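Local coordinates for bacteriophage virulence determinant (Salmonella enterica subsp. enterica serovar Typhimurium str. 14028S, PDB 6GGR), which is probably a zinc metalloprotease effector of the PipA family that cuts NF-kappaB subunits in infected host cells, at residues Gln167-Leu172 with Gly185-Tyr190; Leu27-Leu32 with Met92-Asp97. All blocks are in the same frame, centred on the assembly; numbering follows the deposited sequence.

Interaction 1 is buried near the centre of the chain and joins helix 160-173 to helix 186-197. Interaction 2 lies at the surface and joins the C-terminal part of helix 24-30 to helix 86-100. The first is valine packing against the face of a histidine of the zinc site. The second is looser: a partly exposed tyrosine lies beside a histidine, its ring nearly parallel to it, with a leucine at its edge. The two are about 12 Å apart between centres, and they touch. Tyr190 OH of interaction 1 lies 2.7 Å from Asp30 OD1 of interaction 2, a probable hydrogen bond. Leu172 of helix 160-173 also packs on Ala95 and Met92 of helix 86-100.

Interaction 1: residues Gln167-Leu172 with Gly185-Tyr190; sequences QVVHAL and GPVVEY. Unlike the reference sequence in segment 167-172: Gln167 (reference Glu).
Val187 meets both Val169 and His170, and its three side-chain carbons each have a part. Its CB lies 4.0 Å from His170 CE1 and 4.1 Å from Val169 CG1. The CG1 branch is anti to the backbone N (chi1 174°). It reaches Val169 CG1 at 3.7 Å, and the same methyl sits 3.8 Å from His170 NE2. The CG2 branch goes to the imidazole. It makes a CH-pi contact over one face of the His170 ring, 3.7 Å from the centroid. The methyl is shifted toward the rim, on the side of ND1 and CE1. The two valine side chains lie side by side and point opposite ways, while Val187 meets His170 at about a right angle. Val169 CG1 also reaches Tyr190 CB at 3.9 Å, so this one methyl touches two residues of helix 186-197. The short helical segments run at 120° to each other, with axes 9.3 Å apart. Their contact is apolar and fully buried. Two hydrogen bonds to the loop after its helix fix the rotation of the imidazole: ND1 to Leu175 O and NE2 to Asp177 OD2. An acidic side chain on the chain of another protein also packs on His170. His166, His170 and Asp177 are the zinc ligands, although no zinc is bound to this chain in the model. Residues 166-170 carry the HExxH motif of zinc metalloproteases, with Gln167 where the reference has Glu; Val187 covers one face of its second histidine.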
ATOM      1  N   GLN B 167      -2.025   2.385 -11.196  1.00 38.20           N
ATOM      2  CA  GLN B 167      -2.475   0.997 -11.144  1.00 37.24           C
ATOM      3  C   GLN B 167      -2.691   0.437 -12.543  1.00 40.64           C
ATOM      4  O   GLN B 167      -2.377  -0.729 -12.806  1.00 40.21           O
ATOM      5  CB  GLN B 167      -3.762   0.886 -10.326  1.00 36.96           C
ATOM      6  CG  GLN B 167      -3.631   1.330  -8.882  1.00 35.00           C
ATOM      7  CD  GLN B 167      -2.521   0.616  -8.139  1.00 37.98           C
ATOM      8  OE1 GLN B 167      -2.151  -0.509  -8.475  1.00 44.85           O
ATOM      9  NE2 GLN B 167      -1.977   1.272  -7.127  1.00 41.35           N
ATOM     10  N   VAL B 168      -3.229   1.249 -13.453  1.00 37.59           N
ATOM     11  CA  VAL B 168      -3.434   0.786 -14.823  1.00 40.33           C
ATOM     12  C   VAL B 168      -2.096   0.507 -15.491  1.00 37.09           C
ATOM     13  O   VAL B 168      -1.947  -0.476 -16.228  1.00 49.17           O
ATOM     14  CB  VAL B 168      -4.265   1.814 -15.613  1.00 38.04           C
ATOM     15  CG1 VAL B 168      -4.262   1.497 -17.114  1.00 41.03           C
ATOM     16  CG2 VAL B 168      -5.695   1.843 -15.090  1.00 37.97           C
ATOM     17  N   VAL B 169      -1.097   1.356 -15.244  1.00 34.12           N
ATOM     18  CA  VAL B 169       0.215   1.131 -15.846  1.00 38.28           C
ATOM     19  C   VAL B 169       0.767  -0.221 -15.415  1.00 41.81           C
ATOM     20  O   VAL B 169       1.390  -0.935 -16.211  1.00 37.84           O
ATOM     21  CB  VAL B 169       1.174   2.282 -15.490  1.00 38.60           C
ATOM     22  CG1 VAL B 169       2.629   1.889 -15.750  1.00 32.83           C
ATOM     23  CG2 VAL B 169       0.821   3.519 -16.305  1.00 39.54           C
ATOM     24  N   HIS B 170       0.555  -0.592 -14.148  1.00 34.34           N
ATOM     25  CA  HIS B 170       0.938  -1.923 -13.694  1.00 36.53           C
ATOM     26  C   HIS B 170       0.305  -2.991 -14.574  1.00 37.84           C
ATOM     27  O   HIS B 170       0.970  -3.940 -15.002  1.00 44.49           O
ATOM     28  CB  HIS B 170       0.519  -2.131 -12.236  1.00 40.16           C
ATOM     29  CG  HIS B 170       1.514  -1.637 -11.230  1.00 44.64           C
ATOM     30  ND1 HIS B 170       2.779  -2.171 -11.106  1.00 48.30           N
ATOM     31  CD2 HIS B 170       1.416  -0.680 -10.275  1.00 40.91           C
ATOM     32  CE1 HIS B 170       3.424  -1.552 -10.133  1.00 47.27           C
ATOM     33  NE2 HIS B 170       2.619  -0.643  -9.613  1.00 41.78           N
ATOM     34  N   ALA B 171      -0.989  -2.838 -14.864  1.00 47.46           N
ATOM     35  CA  ALA B 171      -1.740  -3.870 -15.568  1.00 47.86           C
ATOM     36  C   ALA B 171      -1.412  -3.930 -17.054  1.00 45.14           C
ATOM     37  O   ALA B 171      -1.571  -4.988 -17.672  1.00 45.94           O
ATOM     38  CB  ALA B 171      -3.237  -3.637 -15.378  1.00 46.98           C
ATOM     39  N   LEU B 172      -0.955  -2.826 -17.648  1.00 45.06           N
ATOM     40  CA  LEU B 172      -0.628  -2.816 -19.069  1.00 39.52           C
ATOM     41  C   LEU B 172       0.817  -3.205 -19.352  1.00 39.96           C
ATOM     42  O   LEU B 172       1.123  -3.611 -20.479  1.00 45.17           O
ATOM     43  CB  LEU B 172      -0.901  -1.431 -19.666  1.00 35.80           C
ATOM     44  CG  LEU B 172      -2.327  -0.905 -19.503  1.00 38.60           C
ATOM     45  CD1 LEU B 172      -2.398   0.553 -19.926  1.00 36.19           C
ATOM     46  CD2 LEU B 172      -3.309  -1.752 -20.305  1.00 43.85           C
ATOM     47  N   GLY B 185      11.446   3.490 -10.380  1.00 47.55           N
ATOM     48  CA  GLY B 185      10.925   2.310 -11.028  1.00 51.46           C
ATOM     49  C   GLY B 185      10.171   2.664 -12.296  1.00 46.04           C
ATOM     50  O   GLY B 185       9.885   3.834 -12.568  1.00 42.94           O
ATOM     51  N   PRO B 186       9.818   1.648 -13.088  1.00 49.04           N
ATOM     52  CA  PRO B 186       9.200   1.921 -14.397  1.00 54.87           C
ATOM     53  C   PRO B 186       7.783   2.470 -14.316  1.00 52.12           C
ATOM     54  O   PRO B 186       7.391   3.266 -15.177  1.00 41.00           O
ATOM     55  CB  PRO B 186       9.227   0.548 -15.082  1.00 60.10           C
ATOM     56  CG  PRO B 186       9.202  -0.428 -13.958  1.00 45.92           C
ATOM     57  CD  PRO B 186       9.981   0.206 -12.840  1.00 46.37           C
ATOM     58  N   VAL B 187       6.994   2.058 -13.323  1.00 42.25           N
ATOM     59  CA  VAL B 187       5.594   2.471 -13.272  1.00 43.38           C
ATOM     60  C   VAL B 187       5.479   3.939 -12.888  1.00 38.49           C
ATOM     61  O   VAL B 187       4.656   4.677 -13.444  1.00 34.68           O
ATOM     62  CB  VAL B 187       4.815   1.561 -12.305  1.00 39.10           C
ATOM     63  CG1 VAL B 187       3.384   2.061 -12.110  1.00 34.87           C
ATOM     64  CG2 VAL B 187       4.810   0.145 -12.841  1.00 47.35           C
ATOM     65  N   VAL B 188       6.284   4.382 -11.922  1.00 35.75           N
ATOM     66  CA  VAL B 188       6.287   5.792 -11.547  1.00 40.42           C
ATOM     67  C   VAL B 188       6.689   6.650 -12.741  1.00 40.30           C
ATOM     68  O   VAL B 188       6.036   7.650 -13.059  1.00 35.84           O
ATOM     69  CB  VAL B 188       7.215   6.022 -10.341  1.00 37.83           C
ATOM     70  CG1 VAL B 188       7.422   7.516 -10.090  1.00 37.57           C
ATOM     71  CG2 VAL B 188       6.641   5.348  -9.092  1.00 40.59           C
ATOM     72  N   GLU B 189       7.766   6.268 -13.428  1.00 38.72           N
ATOM     73  CA  GLU B 189       8.250   7.090 -14.531  1.00 35.45           C
ATOM     74  C   GLU B 189       7.208   7.175 -15.639  1.00 33.49           C
ATOM     75  O   GLU B 189       6.911   8.266 -16.141  1.00 38.62           O
ATOM     76  CB  GLU B 189       9.580   6.545 -15.057  1.00 37.78           C
ATOM     77  CG  GLU B 189      10.705   6.635 -14.029  1.00 41.88           C
ATOM     78  CD  GLU B 189      12.072   6.849 -14.647  1.00 62.95           C
ATOM     79  OE1 GLU B 189      12.193   6.762 -15.887  1.00 61.55           O
ATOM     80  OE2 GLU B 189      13.030   7.105 -13.885  1.00 59.25           O
ATOM     81  N   TYR B 190       6.631   6.034 -16.023  1.00 38.05           N
ATOM     82  CA  TYR B 190       5.519   6.040 -16.971  1.00 32.91           C
ATOM     83  C   TYR B 190       4.399   6.952 -16.492  1.00 31.71           C
ATOM     84  O   TYR B 190       3.887   7.782 -17.252  1.00 31.71           O
ATOM     85  CB  TYR B 190       4.982   4.618 -17.164  1.00 36.13           C
ATOM     86  CG  TYR B 190       5.637   3.810 -18.261  1.00 35.20           C
ATOM     87  CD1 TYR B 190       5.895   4.362 -19.510  1.00 39.86           C
ATOM     88  CD2 TYR B 190       5.979   2.481 -18.052  1.00 37.74           C
ATOM     89  CE1 TYR B 190       6.484   3.615 -20.515  1.00 38.83           C
ATOM     90  CE2 TYR B 190       6.571   1.727 -19.049  1.00 44.33           C
ATOM     91  CZ  TYR B 190       6.820   2.298 -20.277  1.00 42.06           C
ATOM     92  OH  TYR B 190       7.408   1.546 -21.269  1.00 43.50           O
TER

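Interaction 2: residues Leu27-Leu32 with Met92-Asp97; sequences LQHDGL and MNYAYD
Tyr94 and His29 both hold CG anti to the backbone N (chi1 -170° and -174°), which brings the two rings side by side. This is a helix-to-helix surface contact: the C-terminal part of helix 24-30 and the residues after it lie against the side of helix 86-100. The ring planes are nearly parallel, 9° apart. They are displaced so far along their planes that they barely overlap, with centroids 5.6 Å apart. Leu32 meets the tyrosine at the ring edge with its CB, near the ring plane, but the modelled approach there is too short to be trusted. A backbone bond from Leu32 N to His29 O (2.9 Å) ties the two partners of Tyr94 together. His29 also packs on Leu91 and on Thr173 of helix 160-173. Asp30, next to it, forms a salt bridge with Arg90, a second tie to helix 86-100. Tyr94 also touches Ala33. Between the two rings the closest atoms are His29 CE1 and Tyr94 CE2, at 4.2 Å.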
ATOM      1  N   LEU B  27      12.687   1.920 -20.249  1.00 55.48           N
ATOM      2  CA  LEU B  27      13.338   2.172 -21.530  1.00 61.03           C
ATOM      3  C   LEU B  27      13.336   0.933 -22.416  1.00 59.80           C
ATOM      4  O   LEU B  27      13.320   1.056 -23.645  1.00 60.69           O
ATOM      5  CB  LEU B  27      14.770   2.664 -21.308  1.00 69.40           C
ATOM      6  CG  LEU B  27      14.941   4.079 -20.745  1.00 71.76           C
ATOM      7  CD1 LEU B  27      16.409   4.354 -20.445  1.00 71.63           C
ATOM      8  CD2 LEU B  27      14.386   5.138 -21.691  1.00 64.42           C
ATOM      9  N   GLN B  28      13.338  -0.261 -21.825  1.00 68.56           N
ATOM     10  CA  GLN B  28      13.330  -1.472 -22.633  1.00 72.12           C
ATOM     11  C   GLN B  28      11.928  -2.008 -22.884  1.00 69.22           C
ATOM     12  O   GLN B  28      11.720  -2.708 -23.880  1.00 63.58           O
ATOM     13  CB  GLN B  28      14.200  -2.556 -21.989  1.00 68.93           C
ATOM     14  CG  GLN B  28      13.765  -3.027 -20.626  1.00 81.96           C
ATOM     15  CD  GLN B  28      14.720  -4.066 -20.062  1.00 88.85           C
ATOM     16  OE1 GLN B  28      15.902  -3.789 -19.854  1.00 79.65           O
ATOM     17  NE2 GLN B  28      14.217  -5.273 -19.832  1.00 86.91           N
ATOM     18  N   HIS B  29      10.956  -1.683 -22.027  1.00 65.77           N
ATOM     19  CA  HIS B  29       9.571  -1.935 -22.403  1.00 60.07           C
ATOM     20  C   HIS B  29       9.165  -1.055 -23.578  1.00 57.60           C
ATOM     21  O   HIS B  29       8.365  -1.477 -24.421  1.00 56.26           O
ATOM     22  CB  HIS B  29       8.633  -1.707 -21.218  1.00 59.17           C
ATOM     23  CG  HIS B  29       7.214  -2.097 -21.496  1.00 57.81           C
ATOM     24  ND1 HIS B  29       6.799  -3.410 -21.544  1.00 54.85           N
ATOM     25  CD2 HIS B  29       6.118  -1.346 -21.762  1.00 53.71           C
ATOM     26  CE1 HIS B  29       5.508  -3.452 -21.818  1.00 56.63           C
ATOM     27  NE2 HIS B  29       5.070  -2.213 -21.956  1.00 53.49           N
ATOM     28  N   ASP B  30       9.714   0.162 -23.656  1.00 55.45           N
ATOM     29  CA  ASP B  30       9.505   0.996 -24.833  1.00 54.66           C
ATOM     30  C   ASP B  30       9.984   0.295 -26.096  1.00 74.25           C
ATOM     31  O   ASP B  30       9.383   0.457 -27.164  1.00 74.45           O
ATOM     32  CB  ASP B  30      10.232   2.332 -24.679  1.00 56.70           C
ATOM     33  CG  ASP B  30       9.626   3.217 -23.609  1.00 52.61           C
ATOM     34  OD1 ASP B  30       8.437   3.040 -23.271  1.00 51.67           O
ATOM     35  OD2 ASP B  30      10.349   4.104 -23.110  1.00 55.37           O
ATOM     36  N   GLY B  31      11.062  -0.486 -25.997  1.00 80.88           N
ATOM     37  CA  GLY B  31      11.526  -1.259 -27.134  1.00 74.94           C
ATOM     38  C   GLY B  31      10.476  -2.198 -27.684  1.00 67.45           C
ATOM     39  O   GLY B  31      10.603  -2.663 -28.821  1.00 70.46           O
ATOM     40  N   LEU B  32       9.438  -2.486 -26.905  1.00 66.55           N
ATOM     41  CA  LEU B  32       8.373  -3.389 -27.307  1.00 70.26           C
ATOM     42  C   LEU B  32       7.051  -2.677 -27.568  1.00 72.95           C
ATOM     43  O   LEU B  32       6.343  -3.032 -28.513  1.00 68.14           O
ATOM     44  CB  LEU B  32       8.182  -4.455 -26.224  1.00 68.95           C
ATOM     45  CG  LEU B  32       9.404  -5.148 -25.622  1.00 69.40           C
ATOM     46  CD1 LEU B  32       8.948  -6.229 -24.642  1.00 67.38           C
ATOM     47  CD2 LEU B  32      10.308  -5.736 -26.693  1.00 69.84           C
ATOM     48  N   MET B  92      -1.215   1.072 -23.874  1.00 42.30           N
ATOM     49  CA  MET B  92      -2.549   0.529 -24.110  1.00 43.33           C
ATOM     50  C   MET B  92      -2.597  -0.268 -25.407  1.00 48.07           C
ATOM     51  O   MET B  92      -3.118  -1.390 -25.442  1.00 51.95           O
ATOM     52  CB  MET B  92      -3.573   1.663 -24.148  1.00 43.08           C
ATOM     53  CG  MET B  92      -5.004   1.196 -24.361  1.00 42.02           C
ATOM     54  SD  MET B  92      -5.606   0.223 -22.965  1.00 59.81           S
ATOM     55  CE  MET B  92      -6.946  -0.676 -23.740  1.00 75.42           C
ATOM     56  N   ASN B  93      -2.070   0.303 -26.493  1.00 45.96           N
ATOM     57  CA  ASN B  93      -2.087  -0.386 -27.780  1.00 48.66           C
ATOM     58  C   ASN B  93      -1.395  -1.737 -27.679  1.00 51.57           C
ATOM     59  O   ASN B  93      -1.959  -2.767 -28.063  1.00 55.52           O
ATOM     60  CB  ASN B  93      -1.414   0.473 -28.853  1.00 57.81           C
ATOM     61  CG  ASN B  93      -2.295   1.611 -29.342  1.00 46.52           C
ATOM     62  OD1 ASN B  93      -3.512   1.590 -29.174  1.00 45.65           O
ATOM     63  ND2 ASN B  93      -1.676   2.606 -29.975  1.00 57.95           N
ATOM     64  N   TYR B  94      -0.159  -1.749 -27.177  1.00 51.31           N
ATOM     65  CA  TYR B  94       0.553  -3.009 -26.998  1.00 59.30           C
ATOM     66  C   TYR B  94      -0.286  -3.993 -26.193  1.00 55.10           C
ATOM     67  O   TYR B  94      -0.525  -5.127 -26.624  1.00 60.67           O
ATOM     68  CB  TYR B  94       1.894  -2.740 -26.313  1.00 65.66           C
ATOM     69  CG  TYR B  94       2.868  -3.906 -26.249  1.00 82.01           C
ATOM     70  CD1 TYR B  94       2.481  -5.220 -26.490  1.00 92.23           C
ATOM     71  CD2 TYR B  94       4.191  -3.684 -25.931  1.00 96.75           C
ATOM     72  CE1 TYR B  94       3.395  -6.252 -26.414  1.00101.84           C
ATOM     73  CE2 TYR B  94       5.082  -4.695 -25.857  1.00105.55           C
ATOM     74  CZ  TYR B  94       4.694  -5.978 -26.097  1.00102.01           C
ATOM     75  OH  TYR B  94       5.618  -6.992 -26.016  1.00 95.26           O
ATOM     76  N   ALA B  95      -0.756  -3.568 -25.020  1.00 58.14           N
ATOM     77  CA  ALA B  95      -1.543  -4.461 -24.178  1.00 60.37           C
ATOM     78  C   ALA B  95      -2.773  -4.984 -24.911  1.00 58.40           C
ATOM     79  O   ALA B  95      -3.174  -6.138 -24.717  1.00 58.38           O
ATOM     80  CB  ALA B  95      -1.948  -3.741 -22.897  1.00 60.66           C
ATOM     81  N   TYR B  96      -3.396  -4.150 -25.747  1.00 56.82           N
ATOM     82  CA  TYR B  96      -4.557  -4.613 -26.501  1.00 59.17           C
ATOM     83  C   TYR B  96      -4.188  -5.770 -27.421  1.00 63.86           C
ATOM     84  O   TYR B  96      -4.918  -6.765 -27.503  1.00 62.64           O
ATOM     85  CB  TYR B  96      -5.169  -3.469 -27.312  1.00 58.33           C
ATOM     86  CG  TYR B  96      -6.445  -3.875 -28.022  1.00 62.21           C
ATOM     87  CD1 TYR B  96      -7.674  -3.806 -27.378  1.00 58.55           C
ATOM     88  CD2 TYR B  96      -6.419  -4.341 -29.333  1.00 67.67           C
ATOM     89  CE1 TYR B  96      -8.844  -4.180 -28.019  1.00 66.17           C
ATOM     90  CE2 TYR B  96      -7.586  -4.718 -29.983  1.00 64.26           C
ATOM     91  CZ  TYR B  96      -8.792  -4.635 -29.321  1.00 70.01           C
ATOM     92  OH  TYR B  96      -9.950  -5.011 -29.968  1.00 67.28           O
ATOM     93  N   ASP B  97      -3.051  -5.660 -28.114  1.00 66.44           N
ATOM     94  CA  ASP B  97      -2.658  -6.697 -29.063  1.00 70.18           C
ATOM     95  C   ASP B  97      -2.359  -8.016 -28.358  1.00 75.94           C
ATOM     96  O   ASP B  97      -2.635  -9.091 -28.903  1.00 83.37           O
ATOM     97  CB  ASP B  97      -1.438  -6.242 -29.865  1.00 69.93           C
ATOM     98  CG  ASP B  97      -1.731  -5.039 -30.748  1.00 74.80           C
ATOM     99  OD1 ASP B  97      -2.880  -4.902 -31.217  1.00 77.68           O
ATOM    100  OD2 ASP B  97      -0.806  -4.230 -30.979  1.00 62.84           O
TER